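Local coordinates for protein deacylase (Burkholderia multivorans, PDB 5THW) that probably hydrolyses N-carbamoyl-L-amino acids as a two-zinc amidohydrolase of the peptidase M20 family, at residues T242-H247 with R255-L260. Sequence-based numbering, arbitrary orientation.
Sequences TGQEAH and RRRDAL
In the M20 dimerisation domain, with the centre of the contact about 37 Å from that of the chain, the end of strand 225-242 and the loop after it pack against the turn that leads into helix 259-275, and R257 meets G243 and Q244 there. Q244 N donates to R257 O at 3.0 Å, a nearly straight bond (161°) on a lone pair in the carbonyl plane. The same oxygen takes a CA-H...O contact from G243 CA at 3.2 Å. A water completes the backbone link, donating to Q244 O and accepting from R257 N. Bent at chi3 (-72°), the R257 side chain lays one guanidinium face over the G243-Q244 peptide, with G243 C 3.7 Å above the plane; its NH1 is hydrogen-bonded to G335 O. The Q244 amide, turned 70° from this guanidinium, folds back on its own chain, where NE2 donates to E245 O. D258 is the N-cap of the helix, its OD2 accepting from L261 N and, weakly, from L260 N. Beyond the cap, the A259 methyl carbon CB lies 4.0 Å from G243 N.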
# COMPACT_ATOMS: atom_id res chain seq x y z
N THR A 242 4.89 -10.00 9.23
CA THR A 242 5.30 -10.84 8.13
C THR A 242 4.45 -12.11 8.15
O THR A 242 4.44 -12.84 9.14
CB THR A 242 6.79 -11.17 8.20
OG1 THR A 242 7.53 -9.95 8.26
CG2 THR A 242 7.22 -11.93 6.95
N GLY A 243 3.74 -12.36 7.05
CA GLY A 243 2.99 -13.59 6.93
C GLY A 243 3.51 -14.42 5.78
O GLY A 243 4.72 -14.63 5.65
N GLN A 244 2.61 -14.89 4.93
CA GLN A 244 2.98 -15.68 3.76
C GLN A 244 2.22 -15.11 2.58
O GLN A 244 0.98 -15.16 2.56
CB GLN A 244 2.66 -17.16 3.97
CG GLN A 244 3.11 -18.07 2.82
CD GLN A 244 4.53 -17.79 2.35
OE1 GLN A 244 5.50 -18.07 3.06
NE2 GLN A 244 4.65 -17.22 1.16
N GLU A 245 2.95 -14.56 1.63
CA GLU A 245 2.36 -14.09 0.39
C GLU A 245 1.98 -15.27 -0.49
O GLU A 245 2.77 -16.19 -0.69
CB GLU A 245 3.35 -13.16 -0.31
CG GLU A 245 3.24 -13.05 -1.80
CD GLU A 245 4.36 -12.20 -2.36
OE1 GLU A 245 5.29 -11.89 -1.58
OE2 GLU A 245 4.34 -11.86 -3.56
N ALA A 246 0.74 -15.27 -0.99
CA ALA A 246 0.24 -16.37 -1.79
C ALA A 246 -0.94 -15.88 -2.61
O ALA A 246 -1.54 -14.85 -2.30
CB ALA A 246 -0.16 -17.57 -0.93
N HIS A 247 -1.31 -16.66 -3.62
CA HIS A 247 -2.38 -16.24 -4.51
C HIS A 247 -3.72 -16.32 -3.80
O HIS A 247 -4.00 -17.30 -3.11
CB HIS A 247 -2.39 -17.09 -5.77
CG HIS A 247 -1.20 -16.85 -6.63
ND1 HIS A 247 -1.05 -15.71 -7.40
CD2 HIS A 247 -0.08 -17.58 -6.82
CE1 HIS A 247 0.11 -15.75 -8.03
NE2 HIS A 247 0.72 -16.88 -7.70
N ARG A 255 -5.19 -22.18 5.28
CA ARG A 255 -3.75 -22.17 5.09
C ARG A 255 -3.14 -20.76 5.00
O ARG A 255 -2.03 -20.61 4.47
CB ARG A 255 -3.38 -22.98 3.84
CG ARG A 255 -3.96 -24.40 3.83
CD ARG A 255 -3.40 -25.26 2.72
NE ARG A 255 -3.94 -26.62 2.77
CZ ARG A 255 -3.47 -27.58 3.56
NH1 ARG A 255 -2.46 -27.34 4.39
NH2 ARG A 255 -4.03 -28.79 3.55
N ARG A 256 -3.85 -19.72 5.44
CA ARG A 256 -3.39 -18.35 5.25
C ARG A 256 -2.68 -17.76 6.46
O ARG A 256 -3.02 -18.04 7.61
CB ARG A 256 -4.56 -17.44 4.86
CG ARG A 256 -5.22 -17.90 3.58
CD ARG A 256 -6.29 -16.95 3.10
NE ARG A 256 -6.78 -17.34 1.78
CZ ARG A 256 -7.34 -16.51 0.92
NH1 ARG A 256 -7.44 -15.22 1.19
NH2 ARG A 256 -7.77 -16.98 -0.25
N ARG A 257 -1.68 -16.91 6.18
CA ARG A 257 -1.03 -16.04 7.16
C ARG A 257 -1.05 -14.63 6.55
O ARG A 257 -0.04 -14.14 6.02
CB ARG A 257 0.40 -16.51 7.50
CG ARG A 257 0.46 -17.95 7.99
CD ARG A 257 1.73 -18.28 8.75
NE ARG A 257 2.92 -18.36 7.91
CZ ARG A 257 3.99 -17.58 8.04
NH1 ARG A 257 4.04 -16.65 8.98
NH2 ARG A 257 5.02 -17.73 7.21
N ASP A 258 -2.22 -13.99 6.63
CA ASP A 258 -2.48 -12.69 6.01
C ASP A 258 -1.93 -11.58 6.90
O ASP A 258 -2.41 -11.37 8.02
CB ASP A 258 -3.98 -12.53 5.78
CG ASP A 258 -4.34 -11.32 4.94
OD1 ASP A 258 -5.27 -11.43 4.12
OD2 ASP A 258 -3.68 -10.26 5.07
N ALA A 259 -0.91 -10.85 6.41
CA ALA A 259 -0.32 -9.80 7.23
C ALA A 259 -1.21 -8.56 7.31
O ALA A 259 -1.17 -7.83 8.30
CB ALA A 259 1.06 -9.42 6.68
N LEU A 260 -2.03 -8.32 6.28
CA LEU A 260 -2.95 -7.18 6.32
C LEU A 260 -4.13 -7.46 7.24
O LEU A 260 -4.69 -6.52 7.82
CB LEU A 260 -3.42 -6.82 4.91
CG LEU A 260 -4.40 -5.63 4.86
CD1 LEU A 260 -3.77 -4.40 5.49
CD2 LEU A 260 -4.83 -5.34 3.42
O HOH W 1 -1.09 -16.53 3.60